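Side-chain contacts in CRISPR-associated protein, Cse1 family (Acidimicrobium ferrooxidans, PDB 4H3T), which probably serves as the large subunit of the type I-E CRISPR surveillance complex Cascade, taking part in the recognition of invading DNA: residues A[64-69]-A[233-238]; A[417-422]-A[501-506]. The protein carries 1 engineered substitution. One frame throughout, in Å; residues are numbered along the deposited sequence.

Two contacts, about 60 Å apart between centres and on opposite sides of the chain's centre, illustrate how the chemistry of a contact follows its place in the fold. Both are partly buried, and they share no helix. Interaction 1 ties the end of helix 52-68 to the loop 233-238 through a paired salt bridge, with Val234 and Pro235 carbons packed against the arginine. Interaction 2 joins segment 417-422 to segment 501-506 in the C-terminal helical region; no hydrogen bond passes between its segments, and methyl and methylene groups do the work while charges pair within and around them. It also lies farther from the centre of the chain.

Interaction 1: A[64-69]-A[233-238]; sequences AYRILR and DVPAWE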
loop_
_atom_site.group_PDB
_atom_site.type_symbol
_atom_site.label_atom_id
_atom_site.label_comp_id
_atom_site.label_asym_id
_atom_site.label_seq_id
_atom_site.Cartn_x
_atom_site.Cartn_y
_atom_site.Cartn_z
ATOM N N ALA A 64 3.892 -19.188 -4.500
ATOM C CA ALA A 64 5.106 -19.271 -5.330
ATOM C C ALA A 64 6.276 -19.893 -4.577
ATOM O O ALA A 64 6.896 -20.807 -5.118
ATOM C CB ALA A 64 5.495 -17.910 -5.856
ATOM N N TYR A 65 6.552 -19.452 -3.317
ATOM C CA TYR A 65 7.654 -20.044 -2.536
ATOM C C TYR A 65 7.479 -21.555 -2.343
ATOM O O TYR A 65 8.470 -22.326 -2.344
ATOM C CB TYR A 65 7.764 -19.368 -1.162
ATOM C CG TYR A 65 8.461 -18.044 -1.178
ATOM C CD1 TYR A 65 9.839 -17.961 -1.395
ATOM C CD2 TYR A 65 7.791 -16.886 -0.788
ATOM C CE1 TYR A 65 10.522 -16.749 -1.267
ATOM C CE2 TYR A 65 8.453 -15.684 -0.648
ATOM C CZ TYR A 65 9.822 -15.608 -0.894
ATOM O OH TYR A 65 10.438 -14.367 -0.802
ATOM N N ARG A 66 6.217 -21.997 -2.188
ATOM C CA ARG A 66 5.922 -23.425 -1.976
ATOM C C ARG A 66 5.985 -24.191 -3.276
ATOM O O ARG A 66 6.491 -25.333 -3.272
ATOM C CB ARG A 66 4.554 -23.639 -1.292
ATOM C CG ARG A 66 4.400 -23.025 0.112
ATOM C CD ARG A 66 5.474 -23.558 1.064
ATOM N NE ARG A 66 5.259 -24.981 1.323
ATOM C CZ ARG A 66 6.151 -25.825 1.836
ATOM N NH1 ARG A 66 7.394 -25.420 2.101
ATOM N NH2 ARG A 66 5.809 -27.075 2.097
ATOM N N ILE A 67 5.456 -23.620 -4.383
ATOM C CA ILE A 67 5.521 -24.332 -5.676
ATOM C C ILE A 67 6.985 -24.424 -6.125
ATOM O O ILE A 67 7.417 -25.452 -6.608
ATOM C CB ILE A 67 4.657 -23.622 -6.755
ATOM C CG1 ILE A 67 3.148 -23.804 -6.507
ATOM C CG2 ILE A 67 5.031 -24.114 -8.150
ATOM C CD1 ILE A 67 2.263 -22.768 -7.218
ATOM N N LEU A 68 7.725 -23.316 -6.057
ATOM C CA LEU A 68 9.099 -23.311 -6.553
ATOM C C LEU A 68 10.103 -23.929 -5.552
ATOM O O LEU A 68 11.272 -24.157 -5.916
ATOM C CB LEU A 68 9.463 -21.832 -6.852
ATOM C CG LEU A 68 8.554 -21.156 -7.925
ATOM C CD1 LEU A 68 8.836 -19.661 -8.000
ATOM C CD2 LEU A 68 8.744 -21.752 -9.301
ATOM N N ARG A 69 9.691 -24.147 -4.275
ATOM C CA ARG A 69 10.567 -24.665 -3.220
ATOM C C ARG A 69 11.778 -23.754 -3.175
ATOM O O ARG A 69 12.897 -24.169 -3.042
ATOM C CB ARG A 69 10.921 -26.142 -3.467
ATOM C CG ARG A 69 9.626 -26.956 -3.502
ATOM C CD ARG A 69 9.791 -28.461 -3.532
ATOM N NE ARG A 69 10.581 -28.962 -2.402
ATOM C CZ ARG A 69 10.159 -29.098 -1.140
ATOM N NH1 ARG A 69 10.981 -29.574 -0.208
ATOM N NH2 ARG A 69 8.918 -28.743 -0.796
ATOM N N ASP A 233 8.790 -23.134 6.391
ATOM C CA ASP A 233 7.833 -22.005 6.501
ATOM C C ASP A 233 6.637 -22.294 5.599
ATOM O O ASP A 233 6.744 -22.171 4.397
ATOM C CB ASP A 233 8.540 -20.696 6.135
ATOM C CG ASP A 233 7.605 -19.537 5.862
ATOM O OD1 ASP A 233 6.576 -19.409 6.581
ATOM O OD2 ASP A 233 7.895 -18.760 4.934
ATOM N N VAL A 234 5.518 -22.743 6.173
ATOM C CA VAL A 234 4.401 -23.181 5.359
ATOM C C VAL A 234 3.158 -22.255 5.526
ATOM O O VAL A 234 2.898 -21.691 6.573
ATOM C CB VAL A 234 4.061 -24.694 5.588
ATOM C CG1 VAL A 234 5.300 -25.569 5.370
ATOM C CG2 VAL A 234 3.455 -24.968 6.954
ATOM N N PRO A 235 2.362 -22.159 4.475
ATOM C CA PRO A 235 1.169 -21.308 4.532
ATOM C C PRO A 235 0.020 -21.972 5.298
ATOM O O PRO A 235 0.062 -23.166 5.586
ATOM C CB PRO A 235 0.832 -21.113 3.056
ATOM C CG PRO A 235 1.306 -22.341 2.416
ATOM C CD PRO A 235 2.528 -22.736 3.121
ATOM N N ALA A 236 -1.018 -21.194 5.551
ATOM C CA ALA A 236 -2.157 -21.589 6.361
ATOM C C ALA A 236 -2.840 -22.889 5.882
ATOM O O ALA A 236 -3.234 -23.696 6.731
ATOM C CB ALA A 236 -3.169 -20.462 6.443
ATOM N N TRP A 237 -2.968 -23.071 4.574
ATOM C CA TRP A 237 -3.628 -24.255 3.989
ATOM C C TRP A 237 -2.769 -25.507 4.074
ATOM O O TRP A 237 -3.310 -26.557 3.825
ATOM C CB TRP A 237 -4.082 -24.037 2.529
ATOM C CG TRP A 237 -2.978 -23.701 1.609
ATOM C CD1 TRP A 237 -2.028 -24.547 1.095
ATOM C CD2 TRP A 237 -2.596 -22.381 1.227
ATOM N NE1 TRP A 237 -1.173 -23.848 0.306
ATOM C CE2 TRP A 237 -1.456 -22.500 0.417
ATOM C CE3 TRP A 237 -3.146 -21.113 1.443
ATOM C CZ2 TRP A 237 -0.830 -21.392 -0.137
ATOM C CZ3 TRP A 237 -2.514 -20.019 0.895
ATOM C CH2 TRP A 237 -1.403 -20.179 0.056
ATOM N N GLU A 238 -1.481 -25.434 4.467
ATOM C CA GLU A 238 -0.664 -26.613 4.734
ATOM C C GLU A 238 -0.683 -26.895 6.192
ATOM O O GLU A 238 -0.253 -27.936 6.592
ATOM C CB GLU A 238 0.793 -26.443 4.255
ATOM C CG GLU A 238 0.885 -26.358 2.742
ATOM C CD GLU A 238 2.299 -26.457 2.239
ATOM O OE1 GLU A 238 3.117 -27.152 2.871
ATOM O OE2 GLU A 238 2.598 -25.822 1.207
#
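The Arg66 guanidinium carries Val234 CG1 over the centre of one face, 3.6 Å above its plane, and takes Glu238 OE2 at its edge. This is a side-on, two-pronged arginine–glutamate salt bridge, joining the last turn of helix 52-68 to the loop before strand 248-249. Arg66 NE donates to Glu238 OE2 over 2.8 Å, nearly straight at 162° and close to the guanidinium plane. The second prong, Arg66 NH2 to Glu238 OE1, is equally short at 2.8 Å but more bent, its acceptor tilted from that plane; the two flat groups are turned 49° apart. Glu238 OE1 uses its syn lone pair; OE2 is met syn but out of plane. Tyr94 OH also bonds Glu238 OE2, so this oxygen is gripped twice, and the same hydroxyl meets Trp237 NE1. Replacing Arg66 with an alanine would probably leave the Glu238 carboxylate without its positive mate and Val234 CG1 without the flat group it rests on. The Arg66 chain reaches its place by bending at chi2 (-57°) and again at chi3, a fold that brings its methylenes to the proline ring, with Arg66 CG 3.6 Å from Pro235 CD.

Interaction 2: A[417-422]-A[501-506]; sequences GYVAEA and RELAQL
The C-terminal helical bundle of Cse1 supplies this contact, in which the short helix 417-420, following directly on helix 397-415, packs beside the C-terminal part of helix 481-504 and the residues that follow it. The two segments run in broadly the same direction, and their backbones come close, with the CA atoms of Val419 and Glu502 6.9 Å apart. Val419 carries the contact: its CG1 sits anti to the backbone N (chi1 165°), and this branch reaches across to press on Glu502 CB at 3.4 Å. The same methyl also looks toward the branch point of Leu503, Val419 CG1 lying 4.2 Å from Leu503 CG.

One turn further on, the isobutyl group of Leu506 spreads over the methyl of Ala422. Leu506 CD2 is 3.8 Å from Ala422 CB, and the other methyl, Leu506 CD1, is only slightly farther at 4.0 Å, so both branches share the contact.

Glu502 contributes just its stem to this apolar seam. Its chain bends at chi2 (-70°), and the carboxylate pairs with its own neighbour: Arg501 NH2 donates to Glu502 OE2 over 2.7 Å at 159°, near the guanidinium plane and onto the anti lone pair. Arg501 NH1 makes a second salt bridge, to Glu458 of helix 445-473, so one guanidinium links two acids on two helices. Phe521 of helix 511-532 also touches Val419, while Leu455 of helix 445-473 touches Glu502. Packing of this kind, between helical elements that helices 445-473 and 511-532 also touch, is consistent with the C-terminal four-helix bundle known in Cse1 proteins.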
loop_
_atom_site.group_PDB
_atom_site.type_symbol
_atom_site.label_atom_id
_atom_site.label_comp_id
_atom_site.label_asym_id
_atom_site.label_seq_id
_atom_site.Cartn_x
_atom_site.Cartn_y
_atom_site.Cartn_z
ATOM N N GLY A 417 1.930 31.052 -0.671
ATOM C CA GLY A 417 1.075 31.444 0.429
ATOM C C GLY A 417 0.966 32.967 0.558
ATOM O O GLY A 417 -0.064 33.460 0.959
ATOM N N TYR A 418 2.042 33.725 0.265
ATOM C CA TYR A 418 2.035 35.199 0.356
ATOM C C TYR A 418 1.056 35.794 -0.654
ATOM O O TYR A 418 0.464 36.787 -0.386
ATOM C CB TYR A 418 3.433 35.705 0.088
ATOM C CG TYR A 418 4.386 35.261 1.144
ATOM C CD1 TYR A 418 4.251 35.701 2.453
ATOM C CD2 TYR A 418 5.439 34.391 0.842
ATOM C CE1 TYR A 418 5.124 35.289 3.445
ATOM C CE2 TYR A 418 6.323 33.964 1.827
ATOM C CZ TYR A 418 6.177 34.438 3.129
ATOM O OH TYR A 418 7.028 34.069 4.150
ATOM N N VAL A 419 0.833 35.137 -1.788
ATOM C CA VAL A 419 -0.129 35.581 -2.789
ATOM C C VAL A 419 -1.532 35.134 -2.348
ATOM O O VAL A 419 -2.495 35.895 -2.497
ATOM C CB VAL A 419 0.273 35.029 -4.205
ATOM C CG1 VAL A 419 -0.873 35.161 -5.206
ATOM C CG2 VAL A 419 1.515 35.741 -4.692
ATOM N N ALA A 420 -1.670 33.893 -1.843
ATOM C CA ALA A 420 -2.983 33.355 -1.418
ATOM C C ALA A 420 -3.619 34.234 -0.331
ATOM O O ALA A 420 -4.826 34.444 -0.305
ATOM C CB ALA A 420 -2.815 31.951 -0.885
ATOM N N GLU A 421 -2.803 34.743 0.546
ATOM C CA GLU A 421 -3.314 35.551 1.649
ATOM C C GLU A 421 -3.552 37.031 1.292
ATOM O O GLU A 421 -4.028 37.790 2.159
ATOM C CB GLU A 421 -2.350 35.452 2.831
ATOM C CG GLU A 421 -1.076 36.234 2.681
ATOM C CD GLU A 421 -0.112 35.970 3.811
ATOM O OE1 GLU A 421 -0.389 35.072 4.632
ATOM O OE2 GLU A 421 0.913 36.682 3.884
ATOM N N ALA A 422 -3.129 37.481 0.078
ATOM C CA ALA A 422 -3.228 38.882 -0.302
ATOM C C ALA A 422 -4.646 39.426 -0.160
ATOM O O ALA A 422 -4.817 40.560 0.275
ATOM C CB ALA A 422 -2.753 39.087 -1.747
ATOM N N ARG A 501 -2.608 34.459 -11.859
ATOM C CA ARG A 501 -4.068 34.319 -11.798
ATOM C C ARG A 501 -4.649 34.894 -10.478
ATOM O O ARG A 501 -5.621 35.648 -10.490
ATOM C CB ARG A 501 -4.453 32.852 -11.931
ATOM C CG ARG A 501 -5.944 32.637 -11.962
ATOM C CD ARG A 501 -6.225 31.176 -11.707
ATOM N NE ARG A 501 -6.023 30.867 -10.288
ATOM C CZ ARG A 501 -6.045 29.649 -9.756
ATOM N NH1 ARG A 501 -6.252 28.585 -10.521
ATOM N NH2 ARG A 501 -5.865 29.488 -8.456
ATOM N N GLU A 502 -4.041 34.562 -9.368
ATOM C CA GLU A 502 -4.523 35.042 -8.049
ATOM C C GLU A 502 -4.409 36.549 -7.885
ATOM O O GLU A 502 -5.334 37.177 -7.370
ATOM C CB GLU A 502 -3.723 34.325 -6.930
ATOM C CG GLU A 502 -4.068 32.853 -6.829
ATOM C CD GLU A 502 -5.470 32.599 -6.298
ATOM O OE1 GLU A 502 -5.995 33.429 -5.520
ATOM O OE2 GLU A 502 -6.071 31.598 -6.734
ATOM N N LEU A 503 -3.286 37.140 -8.341
ATOM C CA LEU A 503 -3.104 38.582 -8.274
ATOM C C LEU A 503 -4.142 39.298 -9.131
ATOM O O LEU A 503 -4.693 40.297 -8.706
ATOM C CB LEU A 503 -1.698 38.991 -8.706
ATOM C CG LEU A 503 -0.573 38.474 -7.806
ATOM C CD1 LEU A 503 0.807 38.572 -8.541
ATOM C CD2 LEU A 503 -0.578 39.207 -6.444
ATOM N N ALA A 504 -4.462 38.769 -10.296
ATOM C CA ALA A 504 -5.447 39.417 -11.180
ATOM C C ALA A 504 -6.881 39.401 -10.579
ATOM O O ALA A 504 -7.725 40.151 -11.019
ATOM C CB ALA A 504 -5.438 38.722 -12.567
ATOM N N GLN A 505 -7.164 38.541 -9.613
ATOM C CA GLN A 505 -8.484 38.471 -8.976
ATOM C C GLN A 505 -8.641 39.431 -7.791
ATOM O O GLN A 505 -9.743 39.536 -7.265
ATOM C CB GLN A 505 -8.732 37.062 -8.465
ATOM C CG GLN A 505 -8.866 36.015 -9.591
ATOM C CD GLN A 505 -10.293 35.527 -9.761
ATOM O OE1 GLN A 505 -11.252 36.318 -9.849
ATOM N NE2 GLN A 505 -10.473 34.205 -9.807
ATOM N N LEU A 506 -7.572 40.118 -7.363
ATOM C CA LEU A 506 -7.661 41.021 -6.203
ATOM C C LEU A 506 -8.547 42.193 -6.475
ATOM O O LEU A 506 -8.476 42.761 -7.549
ATOM C CB LEU A 506 -6.281 41.534 -5.797
ATOM C CG LEU A 506 -5.351 40.466 -5.192
ATOM C CD1 LEU A 506 -3.971 41.023 -5.065
ATOM C CD2 LEU A 506 -5.841 40.021 -3.834
#